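PDB 5CXX: ferulic acid esterase, AmCE1/Fae1A from Anaeromyces mucronatus, which probably hydrolyses feruloyl esters, releasing ferulic acid, as an alpha/beta-hydrolase of carbohydrate esterase family CE1, and binds ferulic acid in this crystal. Local coordinates for residues A26-Y31 / Y68-L73; V59-G64 / A260-F265; V48-N53 / E139-L144. One frame throughout, in Å; residues are numbered along the deposited sequence. Where two conformers were deposited one is given.

Contact 1 of 3, residues A26-Y31 / Y68-L73; sequences AKKITY and YEDSML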
loop_
_atom_site.group_PDB
_atom_site.type_symbol
_atom_site.label_atom_id
_atom_site.label_comp_id
_atom_site.label_asym_id
_atom_site.label_seq_id
_atom_site.Cartn_x
_atom_site.Cartn_y
_atom_site.Cartn_z
ATOM N N ALA A 26 -11.475 10.929 -7.259
ATOM C CA ALA A 26 -10.910 11.247 -5.963
ATOM C C ALA A 26 -11.437 12.584 -5.455
ATOM O O ALA A 26 -11.637 13.544 -6.224
ATOM C CB ALA A 26 -9.349 11.379 -6.073
ATOM N N LYS A 27 -11.667 12.626 -4.141
ATOM C CA LYS A 27 -11.999 13.869 -3.445
ATOM C C LYS A 27 -10.957 14.107 -2.377
ATOM O O LYS A 27 -10.700 13.195 -1.553
ATOM C CB LYS A 27 -13.366 13.770 -2.791
ATOM C CG LYS A 27 -13.744 14.984 -1.956
ATOM C CD LYS A 27 -14.185 16.161 -2.790
ATOM C CE LYS A 27 -14.538 17.373 -1.902
ATOM N NZ LYS A 27 -13.342 17.635 -1.013
ATOM N N LYS A 28 -10.362 15.308 -2.362
ATOM C CA LYS A 28 -9.347 15.571 -1.353
ATOM C C LYS A 28 -9.956 16.085 -0.056
ATOM O O LYS A 28 -10.747 17.074 -0.048
ATOM C CB LYS A 28 -8.303 16.570 -1.877
ATOM C CG LYS A 28 -7.058 16.589 -0.945
ATOM C CD LYS A 28 -5.888 17.409 -1.555
ATOM C CE LYS A 28 -5.318 16.731 -2.816
ATOM N NZ LYS A 28 -4.034 17.430 -3.196
ATOM N N ILE A 29 -9.670 15.343 1.003
ATOM C CA ILE A 29 -10.196 15.608 2.318
ATOM C C ILE A 29 -9.131 16.220 3.208
ATOM O O ILE A 29 -7.978 15.735 3.248
ATOM C CB ILE A 29 -10.708 14.254 2.954
ATOM C CG1 ILE A 29 -11.812 13.619 2.069
ATOM C CG2 ILE A 29 -11.138 14.451 4.433
ATOM C CD1 ILE A 29 -12.910 14.566 1.695
ATOM N N THR A 30 -9.481 17.281 3.947
ATOM C CA THR A 30 -8.611 17.920 4.924
ATOM C C THR A 30 -9.118 17.548 6.308
ATOM O O THR A 30 -10.344 17.687 6.567
ATOM C CB THR A 30 -8.624 19.471 4.717
ATOM O OG1 THR A 30 -8.225 19.734 3.362
ATOM C CG2 THR A 30 -7.593 20.143 5.603
ATOM N N TYR A 31 -8.231 17.089 7.185
ATOM C CA TYR A 31 -8.673 16.571 8.488
ATOM C C TYR A 31 -7.565 16.832 9.517
ATOM O O TYR A 31 -6.364 16.979 9.164
ATOM C CB TYR A 31 -9.008 15.047 8.449
ATOM C CG TYR A 31 -7.773 14.208 8.199
ATOM C CD1 TYR A 31 -7.291 14.028 6.890
ATOM C CD2 TYR A 31 -7.061 13.666 9.280
ATOM C CE1 TYR A 31 -6.071 13.269 6.638
ATOM C CE2 TYR A 31 -5.887 12.892 9.043
ATOM C CZ TYR A 31 -5.394 12.756 7.737
ATOM O OH TYR A 31 -4.232 12.007 7.596
ATOM N N TYR A 68 3.333 12.484 -2.366
ATOM C CA TYR A 68 2.254 12.998 -1.500
ATOM C C TYR A 68 0.940 12.379 -1.959
ATOM O O TYR A 68 0.965 11.496 -2.800
ATOM C CB TYR A 68 2.210 14.551 -1.514
ATOM C CG TYR A 68 1.885 15.153 -2.874
ATOM C CD1 TYR A 68 2.826 15.111 -3.904
ATOM C CD2 TYR A 68 0.611 15.741 -3.123
ATOM C CE1 TYR A 68 2.515 15.628 -5.170
ATOM C CE2 TYR A 68 0.295 16.282 -4.387
ATOM C CZ TYR A 68 1.257 16.219 -5.391
ATOM O OH TYR A 68 1.009 16.724 -6.659
ATOM N N GLU A 69 -0.159 12.863 -1.415
ATOM C CA GLU A 69 -1.415 12.099 -1.531
ATOM C C GLU A 69 -1.940 12.024 -2.961
ATOM O O GLU A 69 -2.706 11.114 -3.263
ATOM C CB GLU A 69 -2.475 12.663 -0.568
ATOM C CG GLU A 69 -3.052 14.067 -0.968
ATOM C CD GLU A 69 -2.105 15.243 -0.625
ATOM O OE1 GLU A 69 -1.063 15.062 0.071
ATOM O OE2 GLU A 69 -2.439 16.385 -1.059
ATOM N N ASP A 70 -1.502 12.916 -3.879
ATOM C CA ASP A 70 -1.961 12.771 -5.260
ATOM C C ASP A 70 -1.076 11.877 -6.123
ATOM O O ASP A 70 -1.402 11.623 -7.308
ATOM C CB ASP A 70 -2.094 14.157 -5.964
ATOM C CG ASP A 70 -3.112 15.037 -5.336
ATOM O OD1 ASP A 70 -3.995 14.578 -4.601
ATOM O OD2 ASP A 70 -3.086 16.278 -5.640
ATOM N N SER A 71 0.085 11.445 -5.579
ATOM C CA SER A 71 1.065 10.840 -6.434
ATOM C C SER A 71 0.606 9.510 -7.056
ATOM O O SER A 71 0.943 9.256 -8.217
ATOM C CB SER A 71 2.369 10.599 -5.610
ATOM O OG SER A 71 2.862 11.880 -5.225
ATOM N N MET A 72 -0.207 8.732 -6.341
ATOM C CA MET A 72 -0.641 7.465 -6.952
ATOM C C MET A 72 -1.751 7.680 -7.998
ATOM O O MET A 72 -2.148 6.719 -8.644
ATOM C CB MET A 72 -1.081 6.466 -5.851
ATOM C CG MET A 72 0.099 6.099 -4.891
ATOM S SD MET A 72 1.678 5.714 -5.662
ATOM C CE MET A 72 1.302 4.195 -6.456
ATOM N N LEU A 73 -2.147 8.948 -8.218
ATOM C CA LEU A 73 -3.135 9.230 -9.284
ATOM C C LEU A 73 -2.458 9.658 -10.565
ATOM O O LEU A 73 -3.143 9.945 -11.574
ATOM C CB LEU A 73 -4.141 10.308 -8.852
ATOM C CG LEU A 73 -5.025 9.901 -7.661
ATOM C CD1 LEU A 73 -5.721 11.156 -7.117
ATOM C CD2 LEU A 73 -6.052 8.764 -8.082
#
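Lys28 reaches from its strand across the acidic ends of Glu69 and Asp70 and puts its ammonium group between them. NZ lies 2.9 Å from Glu69 OE2 and equally 2.9 Å from Asp70 OD2, a hydrogen-bonded salt bridge on each side, so one cation ties two neighbouring carboxylates. They are met differently: Glu69 OE2 takes the lysine on its anti side, 16° out of the carboxylate plane, whereas Asp70 OD2 takes it on the syn side and more obliquely, 35° out of plane. The lysine leaves the strand with CG anti to the backbone N and runs extended until a bend at chi3 (-67°) turns CE and NZ onto the acids, each of which it crosses at about a right angle. Glu69 folds back to meet it, bent at chi2. CE follows NZ in, 3.1 Å from Asp70 OD1, but the polar partner of that oxygen is Asn43 ND2, which fixes the aspartate from its other branch. A methionine in place of Lys28 would probably leave the two adjacent carboxylates without the cation that bridges them. The apolar part is small: Ala26 CB meets Leu73 CD1 at 3.8 Å, one methyl against another. Glu69 and Asp70 are the central residues of a type I turn from Tyr68 to Ser71, in which Tyr68 N also donates to Ser71 OG at 3.0 Å in a nearly straight bond. Strand 26-33 is one of the two outermost strands of the main sheet and pairs antiparallel with strand 38-45, which supplies Asn43; residues 68-73 lead from strand 58-62 toward helix 77-87, while helix 125-140 packs against Ile29 and Tyr31.

Contact 2 of 3, residues V59-G64 / A260-F265; sequences VYYLHG and AGFYNF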
loop_
_atom_site.group_PDB
_atom_site.type_symbol
_atom_site.label_atom_id
_atom_site.label_comp_id
_atom_site.label_asym_id
_atom_site.label_seq_id
_atom_site.Cartn_x
_atom_site.Cartn_y
_atom_site.Cartn_z
ATOM N N VAL A 59 -9.329 -0.016 0.967
ATOM C CA VAL A 59 -7.887 -0.171 0.727
ATOM C C VAL A 59 -7.180 1.162 0.954
ATOM O O VAL A 59 -7.597 2.181 0.408
ATOM C CB VAL A 59 -7.576 -0.743 -0.684
ATOM C CG1 VAL A 59 -8.168 0.032 -1.786
ATOM C CG2 VAL A 59 -6.047 -0.858 -0.908
ATOM N N TYR A 60 -6.166 1.142 1.821
ATOM C CA TYR A 60 -5.283 2.310 1.979
ATOM C C TYR A 60 -4.051 2.105 1.132
ATOM O O TYR A 60 -3.402 1.062 1.283
ATOM C CB TYR A 60 -4.891 2.441 3.467
ATOM C CG TYR A 60 -6.070 2.650 4.371
ATOM C CD1 TYR A 60 -6.560 3.930 4.551
ATOM C CD2 TYR A 60 -6.715 1.562 4.982
ATOM C CE1 TYR A 60 -7.672 4.147 5.364
ATOM C CE2 TYR A 60 -7.830 1.768 5.791
ATOM C CZ TYR A 60 -8.314 3.080 5.942
ATOM O OH TYR A 60 -9.453 3.279 6.762
ATOM N N TYR A 61 -3.757 3.044 0.220
ATOM C CA TYR A 61 -2.679 2.860 -0.778
ATOM C C TYR A 61 -1.643 3.971 -0.594
ATOM O O TYR A 61 -1.987 5.165 -0.752
ATOM C CB TYR A 61 -3.343 2.929 -2.161
ATOM C CG TYR A 61 -2.510 2.454 -3.356
ATOM C CD1 TYR A 61 -1.151 2.075 -3.260
ATOM C CD2 TYR A 61 -3.126 2.395 -4.607
ATOM C CE1 TYR A 61 -0.481 1.617 -4.410
ATOM C CE2 TYR A 61 -2.426 1.928 -5.750
ATOM C CZ TYR A 61 -1.112 1.567 -5.612
ATOM O OH TYR A 61 -0.422 1.116 -6.713
ATOM N N LEU A 62 -0.420 3.582 -0.242
ATOM C CA LEU A 62 0.612 4.503 0.255
ATOM C C LEU A 62 1.646 4.823 -0.814
ATOM O O LEU A 62 2.300 3.927 -1.343
ATOM C CB LEU A 62 1.324 3.861 1.474
ATOM C CG LEU A 62 0.413 3.256 2.569
ATOM C CD1 LEU A 62 1.293 2.962 3.771
ATOM C CD2 LEU A 62 -0.742 4.205 2.997
ATOM N N HIS A 63 1.865 6.136 -1.083
ATOM C CA HIS A 63 2.930 6.541 -1.975
ATOM C C HIS A 63 4.330 6.339 -1.436
ATOM O O HIS A 63 4.537 5.954 -0.278
ATOM C CB HIS A 63 2.719 8.040 -2.282
ATOM C CG HIS A 63 2.846 8.940 -1.065
ATOM N ND1 HIS A 63 4.070 9.247 -0.500
ATOM C CD2 HIS A 63 1.907 9.594 -0.338
ATOM C CE1 HIS A 63 3.882 10.068 0.535
ATOM N NE2 HIS A 63 2.577 10.286 0.662
ATOM N N GLY A 64 5.305 6.630 -2.287
ATOM C CA GLY A 64 6.702 6.468 -1.931
ATOM C C GLY A 64 7.377 7.719 -1.375
ATOM O O GLY A 64 6.736 8.756 -1.056
ATOM N N ALA A 260 1.551 -3.951 -12.119
ATOM C CA ALA A 260 1.501 -5.421 -11.982
ATOM C C ALA A 260 1.155 -5.816 -10.543
ATOM O O ALA A 260 0.363 -6.768 -10.301
ATOM C CB ALA A 260 2.843 -6.059 -12.400
ATOM N N GLY A 261 1.742 -5.094 -9.581
ATOM C CA GLY A 261 1.483 -5.414 -8.187
ATOM C C GLY A 261 0.010 -5.172 -7.825
ATOM O O GLY A 261 -0.648 -6.008 -7.247
ATOM N N PHE A 262 -0.485 -3.979 -8.166
ATOM C CA PHE A 262 -1.859 -3.636 -7.783
ATOM C C PHE A 262 -2.895 -4.520 -8.464
ATOM O O PHE A 262 -3.920 -4.934 -7.875
ATOM C CB PHE A 262 -2.104 -2.168 -8.140
ATOM C CG PHE A 262 -3.278 -1.542 -7.422
ATOM C CD1 PHE A 262 -3.378 -1.584 -6.013
ATOM C CD2 PHE A 262 -4.225 -0.811 -8.157
ATOM C CE1 PHE A 262 -4.457 -0.964 -5.347
ATOM C CE2 PHE A 262 -5.287 -0.183 -7.497
ATOM C CZ PHE A 262 -5.394 -0.248 -6.110
ATOM N N TYR A 263 -2.649 -4.837 -9.743
ATOM C CA TYR A 263 -3.530 -5.749 -10.490
ATOM C C TYR A 263 -3.634 -7.119 -9.817
ATOM O O TYR A 263 -4.754 -7.642 -9.625
ATOM C CB TYR A 263 -2.962 -5.899 -11.915
ATOM C CG TYR A 263 -3.627 -6.948 -12.790
ATOM C CD1 TYR A 263 -4.939 -6.789 -13.242
ATOM C CD2 TYR A 263 -2.911 -8.099 -13.193
ATOM C CE1 TYR A 263 -5.541 -7.707 -14.081
ATOM C CE2 TYR A 263 -3.519 -9.038 -14.053
ATOM C CZ TYR A 263 -4.830 -8.829 -14.479
ATOM O OH TYR A 263 -5.409 -9.747 -15.333
ATOM N N ASN A 264 -2.489 -7.734 -9.466
ATOM C CA ASN A 264 -2.609 -9.010 -8.756
ATOM C C ASN A 264 -3.201 -8.857 -7.357
ATOM O O ASN A 264 -4.018 -9.695 -6.919
ATOM C CB ASN A 264 -1.212 -9.647 -8.699
ATOM C CG ASN A 264 -0.809 -10.267 -10.012
ATOM O OD1 ASN A 264 -1.249 -11.383 -10.325
ATOM N ND2 ASN A 264 0.026 -9.569 -10.777
ATOM N N PHE A 265 -2.829 -7.793 -6.653
ATOM C CA PHE A 265 -3.324 -7.620 -5.309
ATOM C C PHE A 265 -4.842 -7.486 -5.229
ATOM O O PHE A 265 -5.509 -8.093 -4.392
ATOM C CB PHE A 265 -2.621 -6.404 -4.702
ATOM C CG PHE A 265 -2.953 -6.130 -3.233
ATOM C CD1 PHE A 265 -2.604 -7.066 -2.234
ATOM C CD2 PHE A 265 -3.581 -4.948 -2.885
ATOM C CE1 PHE A 265 -2.871 -6.761 -0.869
ATOM C CE2 PHE A 265 -3.893 -4.662 -1.550
ATOM C CZ PHE A 265 -3.526 -5.551 -0.551
#
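Tyr61 and Phe262 form an offset stack, their ring centroids 4.5 Å apart and their planes inclined by 23°. The overlap is uneven: Tyr61 CE2 sits 3.5 Å above the plane of Phe262, over the centre of that ring, and comes within 3.6 Å of Phe262 CE1. The phenol end slides on toward the root of the phenylalanine, bringing Tyr61 OH to 4.0 Å from Phe262 CB. Both rings start anti to their backbone N (chi1 -166° for Tyr61, -161° for Phe262), which sends one out from the strand and the other out from the helix until they overlap.

The second apolar contact, valine methyl to ring edge, is looser. Val59 CG2 approaches Phe265 near its plane, 4.4 Å from CE2. Val59 and Tyr61 alternate along the strand and so share a face; Phe262 and Phe265, three residues apart, lie one helical turn from each other and meet them in reverse order.

Between the two segments the contact is apolar; within the helix Asn264 ND2 folds back onto Ala260 O, which also accepts from Asn264 N on the opposite face of its plane, and ND2 bonds to Ser7 O as well. Strand 58-62 lies inside the main sheet between strands 95-99 and 150-155, with helix 255-266 against the Val59 and Tyr61 side and helix 125-140 against the Tyr60 and Leu62 side, the layered arrangement of an alpha/beta-hydrolase.

Contact 3 of 3, residues V48-N53 / E139-L144; sequences VGYDEN and EHYSIL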
loop_
_atom_site.group_PDB
_atom_site.type_symbol
_atom_site.label_atom_id
_atom_site.label_comp_id
_atom_site.label_asym_id
_atom_site.label_seq_id
_atom_site.Cartn_x
_atom_site.Cartn_y
_atom_site.Cartn_z
ATOM N N VAL A 48 -18.034 3.769 -7.625
ATOM C CA VAL A 48 -19.110 4.209 -8.497
ATOM C C VAL A 48 -20.429 3.767 -7.881
ATOM O O VAL A 48 -20.556 2.593 -7.512
ATOM C CB VAL A 48 -18.931 3.604 -9.896
ATOM C CG1 VAL A 48 -20.161 3.847 -10.749
ATOM C CG2 VAL A 48 -17.674 4.201 -10.553
ATOM N N GLY A 49 -21.418 4.674 -7.793
ATOM C CA GLY A 49 -22.702 4.286 -7.229
ATOM C C GLY A 49 -22.719 4.134 -5.723
ATOM O O GLY A 49 -23.653 3.554 -5.179
ATOM N N TYR A 50 -21.706 4.662 -5.052
ATOM C CA TYR A 50 -21.615 4.648 -3.573
ATOM C C TYR A 50 -22.958 4.962 -2.960
ATOM O O TYR A 50 -23.582 5.974 -3.303
ATOM C CB TYR A 50 -20.599 5.671 -3.070
ATOM C CG TYR A 50 -20.531 5.837 -1.561
ATOM C CD1 TYR A 50 -19.822 4.919 -0.751
ATOM C CD2 TYR A 50 -21.080 6.971 -0.952
ATOM C CE1 TYR A 50 -19.729 5.103 0.642
ATOM C CE2 TYR A 50 -20.980 7.179 0.436
ATOM C CZ TYR A 50 -20.295 6.226 1.224
ATOM O OH TYR A 50 -20.197 6.473 2.587
ATOM N N ASP A 51 -23.401 4.069 -2.079
ATOM C CA ASP A 51 -24.723 4.132 -1.439
ATOM C C ASP A 51 -24.482 4.071 0.058
ATOM O O ASP A 51 -23.907 3.096 0.544
ATOM C CB ASP A 51 -25.540 2.967 -1.912
ATOM C CG ASP A 51 -26.921 2.913 -1.291
ATOM O OD1 ASP A 51 -27.190 3.630 -0.308
ATOM O OD2 ASP A 51 -27.740 2.127 -1.801
ATOM N N GLU A 52 -24.796 5.146 0.769
ATOM C CA GLU A 52 -24.545 5.218 2.214
ATOM C C GLU A 52 -25.240 4.148 3.011
ATOM O O GLU A 52 -24.906 3.930 4.170
ATOM C CB GLU A 52 -24.988 6.561 2.757
ATOM C CG GLU A 52 -23.859 7.509 2.909
ATOM C CD GLU A 52 -24.347 8.909 3.208
ATOM O OE1 GLU A 52 -25.593 9.111 3.230
ATOM O OE2 GLU A 52 -23.475 9.788 3.428
ATOM N N ASN A 53 -26.258 3.547 2.417
ATOM C CA ASN A 53 -26.977 2.457 3.056
ATOM C C ASN A 53 -26.334 1.089 2.819
ATOM O O ASN A 53 -26.864 0.078 3.297
ATOM C CB ASN A 53 -28.420 2.412 2.569
ATOM C CG ASN A 53 -29.178 3.665 2.921
ATOM O OD1 ASN A 53 -29.011 4.230 4.012
ATOM N ND2 ASN A 53 -29.996 4.134 1.984
ATOM N N GLU A 139 -15.998 7.153 11.016
ATOM C CA GLU A 139 -16.962 8.191 11.410
ATOM C C GLU A 139 -17.660 8.839 10.223
ATOM O O GLU A 139 -18.814 9.292 10.360
ATOM C CB GLU A 139 -16.207 9.246 12.228
ATOM C CG GLU A 139 -17.017 10.488 12.685
ATOM C CD GLU A 139 -18.129 10.157 13.697
ATOM O OE1 GLU A 139 -17.851 9.458 14.702
ATOM O OE2 GLU A 139 -19.275 10.640 13.514
ATOM N N HIS A 140 -16.996 8.921 9.067
ATOM C CA HIS A 140 -17.469 9.786 7.983
ATOM C C HIS A 140 -17.982 9.045 6.764
ATOM O O HIS A 140 -18.630 9.678 5.920
ATOM C CB HIS A 140 -16.362 10.745 7.532
ATOM C CG HIS A 140 -16.017 11.753 8.579
ATOM N ND1 HIS A 140 -16.751 12.910 8.767
ATOM C CD2 HIS A 140 -15.086 11.737 9.559
ATOM C CE1 HIS A 140 -16.241 13.592 9.776
ATOM N NE2 HIS A 140 -15.227 12.913 10.266
ATOM N N TYR A 141 -17.685 7.748 6.669
ATOM C CA TYR A 141 -18.073 6.964 5.495
ATOM C C TYR A 141 -18.708 5.661 5.902
ATOM O O TYR A 141 -18.558 5.202 7.041
ATOM C CB TYR A 141 -16.861 6.692 4.597
ATOM C CG TYR A 141 -16.283 7.998 4.081
ATOM C CD1 TYR A 141 -16.901 8.686 3.027
ATOM C CD2 TYR A 141 -15.137 8.587 4.674
ATOM C CE1 TYR A 141 -16.382 9.911 2.567
ATOM C CE2 TYR A 141 -14.631 9.780 4.195
ATOM C CZ TYR A 141 -15.245 10.424 3.157
ATOM O OH TYR A 141 -14.754 11.646 2.700
ATOM N N SER A 142 -19.436 5.061 4.969
ATOM C CA SER A 142 -20.129 3.808 5.288
ATOM C C SER A 142 -19.192 2.644 4.964
ATOM O O SER A 142 -19.205 2.082 3.873
ATOM C CB SER A 142 -21.435 3.705 4.513
ATOM O OG SER A 142 -22.145 2.574 4.949
ATOM N N ILE A 143 -18.344 2.319 5.923
ATOM C CA ILE A 143 -17.324 1.296 5.713
ATOM C C ILE A 143 -17.649 0.001 6.460
ATOM O O ILE A 143 -18.413 -0.024 7.424
ATOM C CB ILE A 143 -15.927 1.784 6.178
ATOM C CG1 ILE A 143 -15.833 1.826 7.707
ATOM C CG2 ILE A 143 -15.621 3.203 5.569
ATOM C CD1 ILE A 143 -14.320 2.114 8.179
ATOM N N LEU A 144 -17.071 -1.078 5.962
ATOM C CA LEU A 144 -16.983 -2.344 6.695
ATOM C C LEU A 144 -15.723 -2.276 7.538
ATOM O O LEU A 144 -14.678 -1.845 7.068
ATOM C CB LEU A 144 -16.906 -3.514 5.742
ATOM C CG LEU A 144 -18.214 -3.803 5.010
ATOM C CD1 LEU A 144 -17.963 -4.859 3.949
ATOM C CD2 LEU A 144 -19.305 -4.254 6.025
HETATM O O HOH W 1 -20.864 8.795 3.507
#
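Tyr50 points its phenol at the backbone of Tyr141 and Ser142 and accepts a hydrogen bond there: Ser142 N donates to Tyr50 OH at 2.9 Å, with an N-H...O angle of 160°. The amide comes to the edge of the tyrosine ring, near its plane. CG of Tyr50 stands anti to the backbone N (chi1 174°), which carries the ring away from its own loop and across to the other segment. The same hydroxyl lies in the plane of the Tyr141 ring, at its edge, 4.0 Å from Tyr141 CD1; the two aromatic side chains therefore meet through an oxygen at a rim, without stacking.

Water 1 sits in the plane of the Tyr50 ring, 2.6 Å from Tyr50 OH. It donates to Glu52 OE2 at 2.8 Å, and more weakly to His140 O at the end of the helix, so the phenol oxygen joins the segments directly and, through the water, only weakly. Tyr141 is the first residue to leave helical geometry after helix 125-140, and Ser142 next to it is the centre of an inverse gamma turn. Across from this turn the loop holds an Asx turn in which Asp51 OD1 accepts from Asn53 N from above the carboxylate plane.

Ser142 directs CB and OG toward the backbone of Glu52, OG lying 3.2 Å from Glu52 O, though its hydrogen-bond partner is Lys54 O. Tyr56 backs the site: its ring meets that of Tyr50, its hydroxyl is hydrogen-bonded to Asp51 N, and its backbone pairs with Ser142 and Leu144.

In the fold
Contact 2 is the buried one, near the centre of the chain, while contacts 1 and 3 lie at the surface. Their chemistry follows: aromatic and aliphatic side chains fill contact 2, salt bridges dominate contact 1, and contact 3 relies on a phenol, a backbone amide and a water. Contacts 1 and 2 both reach the main sheet, at its outermost strand 26-33 and at interior strand 58-62, and touch where Met72 CE packs on Tyr61 OH. Helix 125-140 relates contact 1 to contact 3, whose Tyr141 OH touches Ile29 CD1. Contacts 2 and 3 do not touch. Gly64, in contact 2, borders the bound ferulic acid.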